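Long-range contacts in leucyl aminopeptidase (Trypanosoma brucei brucei, PDB 5NTD), which probably removes amino-terminal residues, leucine among them, from peptides as a two-manganese M17 aminopeptidase, held here with the inhibitor bestatin: residues G[403-408]-G[470-475]; G[373-378]-G[462-467]; G[415-420]-G[492-497]. All coordinates share one frame; numbering follows the deposited sequence.

Contact 1 (G[403-408]-G[470-475]); sequences TGAQGI and AGVSCA. With BES (2-(3-amino-2-hydroxy-4-phenyl-butyrylamino)-4-methyl-pentanoic acid), chain B.
Apolar contacts carry the meeting of 403-408 with 470-475, and Val472 is at their centre. Val472 CG2 presses against the first turn of helix 404-410, 3.5 Å from Gln406 N and 3.8 Å from Ala405 CB. With CG1 turned anti to the backbone N of Val472 (chi1 -173°), CG2 is the branch left facing that turn. The side chains of Thr403 and Val472 cross at roughly a right angle, while Thr403 CG2 reaches on to Ala475 CB at 3.8 Å. Ala405 CB lies against the bare backbone of Gly471, 4.2 Å from its C.

The polar bonds run within 403-408 and outward from it. Thr403 OG1 caps the helix by accepting a weak bond from Gln406 N, at 3.0 Å, and is also hydrogen-bonded to Asp495 OD2. The amide of Gln406 turns away from Val472 toward Thr410, Gly411 and Tyr498. Bestatin meets the start of the helix: Gly404 N donates to its O4 over 3.1 Å at 158°, and Lys301 gives the inhibitor another bond.

The short helix segments cross at 141° between their N-to-C directions, closer to antiparallel than to parallel, with a closest axis approach of 8.8 Å. Together they form an N-capped helix start, backed by a second helix, that presents a backbone N-H to the inhibitor in the M17 active site.

Contact 2 (G[373-378]-G[462-467]); sequences EGRIVL and NLMERR. With MN (manganese (II) ion), chain C; MN (manganese (II) ion), chain D; BES (2-(3-amino-2-hydroxy-4-phenyl-butyrylamino)-4-methyl-pentanoic acid), chain B; BCT (bicarbonate ion), chain E.
This is a buried contact beside the active site, between the first turn of helix 374-387 and the loop 462-467 that leads toward helix 471-480. Arg375 carries most of it: its CD lies 3.2 Å from Asn462 O, a carbonyl placed obliquely to the guanidinium, and Met464 CE meets Arg375 NH1 at the guanidinium edge, 3.6 Å away. Farther along the helix, Ile376 CD1 packs on the amide of Asn462, 3.6 Å from ND2. That amide is fixed by outside partners, with OD1 accepting from Ile368 N and ND2 donating to the carbonyls of Asn369 and Ala372.

The polar end of Arg375 turns to a bound bicarbonate, probably from the crystallisation liquor. A bend at chi3 (68°) curls the chain so that Arg375 NE donates to bicarbonate O2 at 2.6 Å in an almost straight bond of 173°. O2 also takes bonds from Arg375 N and, weakly, NH2. NH2 reaches O3 as well, the ion's carbon lying in the guanidinium plane, and Gly374 N adds a bond to O1, so charge and helix end probably both favour an anion here.

Glu373 bridges the metals: OE1 binds the manganese of chain C and OE2 that of chain D, each at 2.0 Å. Asp294, Asp312, Asp371 and Lys289 are further protein ligands, and bestatin O2 binds both ions. On the loop side, Leu463 CD1 touches bestatin C16 at 3.6 Å, and the Arg467 guanidinium has that carbon over one face.

Around the contact, Phe453 touches both Arg375 and Met464, helix 471-480 packs on the same two side chains, Val259 of helix 254-260 touches Glu373 and Ile376, and strand 283-291 lies against Glu373 and Leu378.

Contact 3 (G[415-420]-G[492-497]); sequences AGLYVN and IHVDLA
Asp495 N donates to Gly416 O over 2.8 Å, nearly straight at 171°. The same pair is closed in the other direction by Gly416 N to Asp495 O. Two residues along, Tyr418 and His493 form the second hydrogen-bonded pair, Tyr418 N to His493 O and His493 N to Tyr418 O, each 2.9 Å. Between them, the non-hydrogen-bonded pair Leu417 and Val494 brings in CA-H...O contacts, among them Leu417 CA to His493 O at 3.4 Å.

On one face of the sheet, apolar branches run alongside one another. Leu417 CD2 touches Val494 CG2 at 3.8 Å, both side chains pointing the same way, and Val419 CG1 meets Ile492 CG1 at the same separation. Ala415 CB extends the row to Val494 CG1, and helix 422-435 covers this face through Met428 and Leu429.

The other face holds Tyr418, His493 and Asp495. The CB of Tyr418 sits at the edge of the imidazole, in its plane, 3.8 Å from His493 CD2. Tyr418 CG stands anti to its own backbone N (chi1 177°), and the phenol leads away from strand 490-495 to Tyr477 and Ser473 of helix 471-480 and to the ring of Tyr444. The ring of His493 is tied through ND1 to Asp398, and Asp495 OD1 accepts from Leu402 N while its other oxygen reaches Thr403.

The arrangement is an antiparallel strand pair within the large mixed sheet of the catalytic domain, with the chain after strand 490-495 passing to Ala497, which touches bestatin.

All three contacts are buried in the catalytic domain, but their chemistry differs. Contact 3 is a sheet pairing held by main-chain bonds, contact 1 joins two helix starts through small apolar side chains, and contact 2 sets a helix start against a loop around charged ligands. Contacts 1 and 3 use neighbouring elements, since helix 404-410 precedes strand 415-419 and helix 471-480 precedes strand 490-495; Thr403 and Asp495 tie them together. All three reach bestatin, contact 3 through Ala497; contacts 1 and 2 also meet where Cys474 packs on Met464. Contacts 2 and 3 do not touch, their centres lying about 15 Å apart.

Contact 1 (G[403-408]-G[470-475])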
loop_
_atom_site.group_PDB
_atom_site.type_symbol
_atom_site.label_atom_id
_atom_site.label_comp_id
_atom_site.label_asym_id
_atom_site.label_seq_id
_atom_site.Cartn_x
_atom_site.Cartn_y
_atom_site.Cartn_z
ATOM N N THR G 403 -13.039 6.333 -17.473
ATOM C CA THR G 403 -12.040 5.391 -16.978
ATOM C C THR G 403 -10.667 6.002 -16.883
ATOM O O THR G 403 -10.241 6.724 -17.782
ATOM C CB THR G 403 -11.925 4.113 -17.853
ATOM O OG1 THR G 403 -11.416 4.448 -19.146
ATOM C CG2 THR G 403 -13.257 3.402 -18.028
ATOM N N GLY G 404 -9.932 5.618 -15.840
ATOM C CA GLY G 404 -8.490 5.843 -15.780
ATOM C C GLY G 404 -7.744 5.103 -16.903
ATOM O O GLY G 404 -6.754 5.584 -17.447
ATOM N N ALA G 405 -8.266 3.962 -17.296
ATOM C CA ALA G 405 -7.746 3.215 -18.452
ATOM C C ALA G 405 -7.636 4.063 -19.738
ATOM O O ALA G 405 -6.745 3.865 -20.542
ATOM C CB ALA G 405 -8.620 1.979 -18.731
ATOM N N GLN G 406 -8.558 5.007 -19.909
ATOM C CA GLN G 406 -8.560 5.853 -21.096
ATOM C C GLN G 406 -7.239 6.583 -21.244
ATOM O O GLN G 406 -6.648 6.626 -22.313
ATOM C CB GLN G 406 -9.710 6.847 -21.044
ATOM C CG GLN G 406 -9.790 7.757 -22.253
ATOM C CD GLN G 406 -8.994 9.025 -22.100
ATOM O OE1 GLN G 406 -9.226 9.821 -21.187
ATOM N NE2 GLN G 406 -7.979 9.184 -22.939
ATOM N N GLY G 407 -6.763 7.158 -20.151
ATOM C CA GLY G 407 -5.483 7.869 -20.168
ATOM C C GLY G 407 -4.333 6.940 -20.556
ATOM O O GLY G 407 -3.448 7.276 -21.323
ATOM N N ILE G 408 -4.349 5.779 -19.963
ATOM C CA ILE G 408 -3.317 4.762 -20.217
ATOM C C ILE G 408 -3.328 4.319 -21.666
ATOM O O ILE G 408 -2.290 4.142 -22.289
ATOM C CB ILE G 408 -3.505 3.549 -19.266
ATOM C CG1 ILE G 408 -3.152 3.984 -17.818
ATOM C CG2 ILE G 408 -2.640 2.380 -19.693
ATOM C CD1 ILE G 408 -3.581 3.003 -16.764
ATOM N N ALA G 470 -8.845 -4.896 -21.746
ATOM C CA ALA G 470 -9.447 -3.789 -22.541
ATOM C C ALA G 470 -10.493 -3.022 -21.693
ATOM O O ALA G 470 -11.687 -3.105 -21.915
ATOM C CB ALA G 470 -10.056 -4.303 -23.818
ATOM N N GLY G 471 -9.991 -2.276 -20.730
ATOM C CA GLY G 471 -10.833 -1.593 -19.755
ATOM C C GLY G 471 -11.689 -0.460 -20.309
ATOM O O GLY G 471 -12.784 -0.229 -19.852
ATOM N N VAL G 472 -11.156 0.273 -21.261
ATOM C CA VAL G 472 -11.918 1.373 -21.871
ATOM C C VAL G 472 -13.100 0.731 -22.610
ATOM O O VAL G 472 -14.216 1.197 -22.543
ATOM C CB VAL G 472 -11.105 2.204 -22.857
ATOM C CG1 VAL G 472 -11.922 3.416 -23.294
ATOM C CG2 VAL G 472 -9.794 2.675 -22.257
ATOM N N SER G 473 -12.787 -0.348 -23.318
ATOM C CA SER G 473 -13.742 -1.045 -24.155
ATOM C C SER G 473 -14.855 -1.679 -23.332
ATOM O O SER G 473 -16.043 -1.559 -23.639
ATOM C CB SER G 473 -13.042 -2.093 -24.995
ATOM O OG SER G 473 -11.968 -1.533 -25.746
ATOM N N CYS G 474 -14.460 -2.370 -22.290
ATOM C CA CYS G 474 -15.422 -3.074 -21.412
ATOM C C CYS G 474 -16.418 -2.110 -20.758
ATOM O O CYS G 474 -17.595 -2.418 -20.651
ATOM C CB CYS G 474 -14.709 -3.898 -20.333
ATOM S SG CYS G 474 -13.997 -5.423 -20.984
ATOM N N ALA G 475 -15.957 -0.945 -20.348
ATOM C CA ALA G 475 -16.881 0.072 -19.790
ATOM C C ALA G 475 -17.913 0.501 -20.847
ATOM O O ALA G 475 -19.092 0.669 -20.570
ATOM C CB ALA G 475 -16.136 1.269 -19.264
HETATM N N2 BES B . -14.813 9.248 -12.914
HETATM C C1 BES B . -13.887 8.123 -12.796
HETATM C C6 BES B . -12.904 8.008 -13.987
HETATM C C7 BES B . -11.678 8.878 -13.968
HETATM C C8 BES B . -11.726 10.185 -14.434
HETATM C C12 BES B . -10.458 8.374 -13.539
HETATM C C9 BES B . -10.587 10.987 -14.427
HETATM C C11 BES B . -9.309 9.181 -13.526
HETATM C C10 BES B . -9.372 10.490 -13.963
HETATM C C2 BES B . -14.758 6.858 -12.645
HETATM O O2 BES B . -16.049 7.092 -12.003
HETATM C C3 BES B . -14.006 5.885 -11.786
HETATM O O3 BES B . -14.217 6.024 -10.558
HETATM N N1 BES B . -13.276 4.996 -12.478
HETATM C C4 BES B . -12.470 3.956 -11.911
HETATM C C13 BES B . -13.246 2.651 -11.770
HETATM C C14 BES B . -12.602 1.621 -10.842
HETATM C C15 BES B . -12.088 2.118 -9.497
HETATM C C16 BES B . -13.601 0.533 -10.533
HETATM C C5 BES B . -11.288 3.669 -12.772
HETATM O O1 BES B . -10.213 3.462 -12.208
HETATM O O4 BES B . -11.410 3.633 -14.000
#

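Contact 2 (G[373-378]-G[462-467])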
loop_
_atom_site.group_PDB
_atom_site.type_symbol
_atom_site.label_atom_id
_atom_site.label_comp_id
_atom_site.label_asym_id
_atom_site.label_seq_id
_atom_site.Cartn_x
_atom_site.Cartn_y
_atom_site.Cartn_z
ATOM N N GLU G 373 -19.467 4.046 -11.267
ATOM C CA GLU G 373 -20.819 4.646 -11.231
ATOM C C GLU G 373 -21.275 5.166 -12.591
ATOM O O GLU G 373 -22.450 5.200 -12.897
ATOM C CB GLU G 373 -20.866 5.774 -10.207
ATOM C CG GLU G 373 -20.346 7.172 -10.627
ATOM C CD GLU G 373 -18.850 7.319 -10.871
ATOM O OE1 GLU G 373 -18.441 8.271 -11.633
ATOM O OE2 GLU G 373 -18.030 6.514 -10.277
ATOM N N GLY G 374 -20.314 5.590 -13.375
ATOM C CA GLY G 374 -20.574 6.307 -14.605
ATOM C C GLY G 374 -21.305 5.445 -15.586
ATOM O O GLY G 374 -22.286 5.855 -16.192
ATOM N N ARG G 375 -20.833 4.228 -15.734
ATOM C CA ARG G 375 -21.420 3.327 -16.690
ATOM C C ARG G 375 -22.858 2.996 -16.322
ATOM O O ARG G 375 -23.700 2.740 -17.183
ATOM C CB ARG G 375 -20.567 2.063 -16.835
ATOM C CG ARG G 375 -20.624 1.146 -15.640
ATOM C CD ARG G 375 -19.500 0.129 -15.707
ATOM N NE ARG G 375 -18.195 0.774 -15.517
ATOM C CZ ARG G 375 -17.033 0.171 -15.711
ATOM N NH1 ARG G 375 -16.998 -1.096 -16.111
ATOM N NH2 ARG G 375 -15.927 0.828 -15.551
ATOM N N ILE G 376 -23.129 2.985 -15.023
ATOM C CA ILE G 376 -24.496 2.689 -14.519
ATOM C C ILE G 376 -25.460 3.818 -14.890
ATOM O O ILE G 376 -26.542 3.637 -15.403
ATOM C CB ILE G 376 -24.489 2.491 -12.995
ATOM C CG1 ILE G 376 -23.760 1.173 -12.660
ATOM C CG2 ILE G 376 -25.901 2.483 -12.450
ATOM C CD1 ILE G 376 -23.531 0.943 -11.195
ATOM N N VAL G 377 -25.021 4.991 -14.593
ATOM C CA VAL G 377 -25.769 6.210 -14.838
ATOM C C VAL G 377 -26.039 6.362 -16.365
ATOM O O VAL G 377 -27.126 6.651 -16.820
ATOM C CB VAL G 377 -24.937 7.330 -14.169
ATOM C CG1 VAL G 377 -24.648 8.489 -15.046
ATOM C CG2 VAL G 377 -25.535 7.689 -12.827
ATOM N N LEU G 378 -25.018 6.083 -17.144
ATOM C CA LEU G 378 -25.114 6.133 -18.593
ATOM C C LEU G 378 -26.018 5.052 -19.145
ATOM O O LEU G 378 -26.644 5.214 -20.195
ATOM C CB LEU G 378 -23.724 6.030 -19.228
ATOM C CG LEU G 378 -22.823 7.242 -19.008
ATOM C CD1 LEU G 378 -21.390 6.911 -19.357
ATOM C CD2 LEU G 378 -23.302 8.430 -19.836
ATOM N N ASN G 462 -21.261 -4.654 -12.692
ATOM C CA ASN G 462 -20.786 -3.373 -13.209
ATOM C C ASN G 462 -19.269 -3.247 -13.337
ATOM O O ASN G 462 -18.757 -2.170 -13.585
ATOM C CB ASN G 462 -21.313 -2.217 -12.372
ATOM C CG ASN G 462 -20.519 -1.988 -11.123
ATOM O OD1 ASN G 462 -20.108 -2.932 -10.436
ATOM N ND2 ASN G 462 -20.345 -0.724 -10.771
ATOM N N LEU G 463 -18.559 -4.333 -13.107
ATOM C CA LEU G 463 -17.111 -4.300 -13.152
ATOM C C LEU G 463 -16.550 -5.594 -13.648
ATOM O O LEU G 463 -16.958 -6.665 -13.260
ATOM C CB LEU G 463 -16.518 -3.992 -11.782
ATOM C CG LEU G 463 -15.005 -3.679 -11.753
ATOM C CD1 LEU G 463 -14.735 -2.327 -12.372
ATOM C CD2 LEU G 463 -14.430 -3.696 -10.355
ATOM N N MET G 464 -15.535 -5.467 -14.467
ATOM C CA MET G 464 -14.828 -6.628 -15.068
ATOM C C MET G 464 -14.171 -7.502 -13.994
ATOM O O MET G 464 -13.576 -6.998 -13.080
ATOM C CB MET G 464 -13.738 -6.183 -16.024
ATOM C CG MET G 464 -14.200 -5.224 -17.103
ATOM S SD MET G 464 -13.021 -3.844 -17.159
ATOM C CE MET G 464 -13.870 -2.868 -15.878
ATOM N N GLU G 465 -14.317 -8.800 -14.149
ATOM C CA GLU G 465 -13.587 -9.788 -13.346
ATOM C C GLU G 465 -12.074 -9.581 -13.488
ATOM O O GLU G 465 -11.361 -9.541 -12.511
ATOM C CB GLU G 465 -13.973 -11.222 -13.755
ATOM C CG GLU G 465 -13.271 -12.378 -13.029
ATOM C CD GLU G 465 -13.352 -12.300 -11.502
ATOM O OE1 GLU G 465 -14.304 -11.707 -10.955
ATOM O OE2 GLU G 465 -12.442 -12.823 -10.823
ATOM N N ARG G 466 -11.632 -9.365 -14.712
ATOM C CA ARG G 466 -10.218 -9.053 -15.012
ATOM C C ARG G 466 -10.092 -7.624 -15.575
ATOM O O ARG G 466 -10.583 -7.324 -16.649
ATOM C CB ARG G 466 -9.628 -10.048 -16.010
ATOM C CG ARG G 466 -9.826 -11.494 -15.600
ATOM C CD ARG G 466 -9.306 -12.480 -16.621
ATOM N NE ARG G 466 -10.011 -12.392 -17.898
ATOM C CZ ARG G 466 -9.782 -13.169 -18.958
ATOM N NH1 ARG G 466 -8.861 -14.129 -18.930
ATOM N NH2 ARG G 466 -10.477 -12.990 -20.072
ATOM N N ARG G 467 -9.394 -6.768 -14.847
ATOM C CA ARG G 467 -9.300 -5.336 -15.187
ATOM C C ARG G 467 -8.221 -5.037 -16.239
ATOM O O ARG G 467 -8.156 -3.948 -16.807
ATOM C CB ARG G 467 -9.088 -4.503 -13.930
ATOM C CG ARG G 467 -10.218 -4.693 -12.892
ATOM C CD ARG G 467 -10.777 -3.428 -12.223
ATOM N NE ARG G 467 -10.380 -3.102 -10.835
ATOM C CZ ARG G 467 -10.154 -1.878 -10.349
ATOM N NH1 ARG G 467 -10.153 -0.797 -11.131
ATOM N NH2 ARG G 467 -9.853 -1.749 -9.053
HETATM MN MN MN C . -16.670 8.900 -12.191
HETATM MN MN MN D . -16.054 6.566 -10.106
HETATM N N2 BES B . -14.813 9.248 -12.914
HETATM C C1 BES B . -13.887 8.123 -12.796
HETATM C C6 BES B . -12.904 8.008 -13.987
HETATM C C7 BES B . -11.678 8.878 -13.968
HETATM C C8 BES B . -11.726 10.185 -14.434
HETATM C C12 BES B . -10.458 8.374 -13.539
HETATM C C9 BES B . -10.587 10.987 -14.427
HETATM C C11 BES B . -9.309 9.181 -13.526
HETATM C C10 BES B . -9.372 10.490 -13.963
HETATM C C2 BES B . -14.758 6.858 -12.645
HETATM O O2 BES B . -16.049 7.092 -12.003
HETATM C C3 BES B . -14.006 5.885 -11.786
HETATM O O3 BES B . -14.217 6.024 -10.558
HETATM N N1 BES B . -13.276 4.996 -12.478
HETATM C C4 BES B . -12.470 3.956 -11.911
HETATM C C13 BES B . -13.246 2.651 -11.770
HETATM C C14 BES B . -12.602 1.621 -10.842
HETATM C C15 BES B . -12.088 2.118 -9.497
HETATM C C16 BES B . -13.601 0.533 -10.533
HETATM C C5 BES B . -11.288 3.669 -12.772
HETATM O O1 BES B . -10.213 3.462 -12.208
HETATM O O4 BES B . -11.410 3.633 -14.000
HETATM C C BCT E . -17.205 4.082 -14.322
HETATM O O1 BCT E . -17.588 5.234 -13.726
HETATM O O2 BCT E . -17.992 3.292 -14.846
HETATM O O3 BCT E . -15.994 3.756 -14.316
#

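Contact 3 (G[415-420]-G[492-497])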
loop_
_atom_site.group_PDB
_atom_site.type_symbol
_atom_site.label_atom_id
_atom_site.label_comp_id
_atom_site.label_asym_id
_atom_site.label_seq_id
_atom_site.Cartn_x
_atom_site.Cartn_y
_atom_site.Cartn_z
ATOM N N ALA G 415 -9.446 11.501 -26.846
ATOM C CA ALA G 415 -10.547 10.776 -26.255
ATOM C C ALA G 415 -10.651 9.409 -26.911
ATOM O O ALA G 415 -10.444 9.249 -28.112
ATOM C CB ALA G 415 -11.844 11.528 -26.431
ATOM N N GLY G 416 -10.988 8.421 -26.119
ATOM C CA GLY G 416 -11.128 7.054 -26.631
ATOM C C GLY G 416 -12.515 6.831 -27.222
ATOM O O GLY G 416 -13.505 7.189 -26.609
ATOM N N LEU G 417 -12.554 6.195 -28.373
ATOM C CA LEU G 417 -13.814 5.834 -29.023
ATOM C C LEU G 417 -14.101 4.333 -29.044
ATOM O O LEU G 417 -13.337 3.553 -29.594
ATOM C CB LEU G 417 -13.847 6.338 -30.468
ATOM C CG LEU G 417 -13.627 7.832 -30.693
ATOM C CD1 LEU G 417 -13.754 8.142 -32.182
ATOM C CD2 LEU G 417 -14.603 8.667 -29.887
ATOM N N TYR G 418 -15.257 3.970 -28.505
ATOM C CA TYR G 418 -15.776 2.605 -28.600
ATOM C C TYR G 418 -17.056 2.696 -29.434
ATOM O O TYR G 418 -18.050 3.275 -28.980
ATOM C CB TYR G 418 -16.062 2.056 -27.195
ATOM C CG TYR G 418 -16.675 0.684 -27.133
ATOM C CD1 TYR G 418 -15.857 -0.465 -27.153
ATOM C CD2 TYR G 418 -18.056 0.511 -26.988
ATOM C CE1 TYR G 418 -16.415 -1.735 -27.088
ATOM C CE2 TYR G 418 -18.619 -0.763 -26.935
ATOM C CZ TYR G 418 -17.798 -1.873 -26.966
ATOM O OH TYR G 418 -18.343 -3.141 -26.891
ATOM N N VAL G 419 -17.022 2.133 -30.617
ATOM C CA VAL G 419 -18.044 2.377 -31.610
ATOM C C VAL G 419 -18.496 1.093 -32.304
ATOM O O VAL G 419 -17.673 0.314 -32.762
ATOM C CB VAL G 419 -17.544 3.362 -32.683
ATOM C CG1 VAL G 419 -18.709 3.920 -33.509
ATOM C CG2 VAL G 419 -16.806 4.526 -32.036
ATOM N N ASN G 420 -19.801 0.916 -32.417
ATOM C CA ASN G 420 -20.337 -0.327 -33.017
ATOM C C ASN G 420 -20.319 -0.405 -34.551
ATOM O O ASN G 420 -20.563 -1.437 -35.109
ATOM C CB ASN G 420 -21.739 -0.625 -32.516
ATOM C CG ASN G 420 -22.747 0.330 -33.056
ATOM O OD1 ASN G 420 -22.404 1.400 -33.561
ATOM N ND2 ASN G 420 -23.985 -0.023 -32.945
ATOM N N ILE G 492 -21.807 5.626 -30.537
ATOM C CA ILE G 492 -20.480 6.156 -30.337
ATOM C C ILE G 492 -20.275 6.482 -28.857
ATOM O O ILE G 492 -20.907 7.381 -28.329
ATOM C CB ILE G 492 -20.236 7.448 -31.123
ATOM C CG1 ILE G 492 -20.472 7.219 -32.631
ATOM C CG2 ILE G 492 -18.799 7.937 -30.900
ATOM C CD1 ILE G 492 -20.523 8.493 -33.447
ATOM N N HIS G 493 -19.392 5.720 -28.217
ATOM C CA HIS G 493 -19.029 5.960 -26.836
ATOM C C HIS G 493 -17.702 6.703 -26.803
ATOM O O HIS G 493 -16.712 6.239 -27.331
ATOM C CB HIS G 493 -18.946 4.655 -26.061
ATOM C CG HIS G 493 -18.262 4.791 -24.729
ATOM N ND1 HIS G 493 -18.737 5.603 -23.726
ATOM C CD2 HIS G 493 -17.109 4.263 -24.266
ATOM C CE1 HIS G 493 -17.915 5.566 -22.700
ATOM N NE2 HIS G 493 -16.927 4.743 -22.997
ATOM N N VAL G 494 -17.724 7.865 -26.206
ATOM C CA VAL G 494 -16.552 8.754 -26.102
ATOM C C VAL G 494 -16.072 8.845 -24.640
ATOM O O VAL G 494 -16.747 9.393 -23.777
ATOM C CB VAL G 494 -16.838 10.178 -26.595
ATOM C CG1 VAL G 494 -15.563 11.006 -26.659
ATOM C CG2 VAL G 494 -17.481 10.139 -27.955
ATOM N N ASP G 495 -14.916 8.256 -24.387
ATOM C CA ASP G 495 -14.308 8.272 -23.058
ATOM C C ASP G 495 -13.322 9.416 -23.082
ATOM O O ASP G 495 -12.275 9.348 -23.724
ATOM C CB ASP G 495 -13.618 6.949 -22.726
ATOM C CG ASP G 495 -13.258 6.828 -21.238
ATOM O OD1 ASP G 495 -13.099 7.869 -20.568
ATOM O OD2 ASP G 495 -13.113 5.680 -20.756
ATOM N N LEU G 496 -13.668 10.475 -22.397
ATOM C CA LEU G 496 -12.835 11.704 -22.383
ATOM C C LEU G 496 -12.343 12.103 -20.980
ATOM O O LEU G 496 -12.195 13.267 -20.646
ATOM C CB LEU G 496 -13.556 12.875 -23.058
ATOM C CG LEU G 496 -15.063 13.004 -22.862
ATOM C CD1 LEU G 496 -15.431 13.225 -21.411
ATOM C CD2 LEU G 496 -15.565 14.166 -23.694
ATOM N N ALA G 497 -12.041 11.080 -20.209
ATOM C CA ALA G 497 -11.550 11.247 -18.820
ATOM C C ALA G 497 -10.462 12.298 -18.708
ATOM O O ALA G 497 -10.515 13.182 -17.881
ATOM C CB ALA G 497 -11.083 9.913 -18.241
#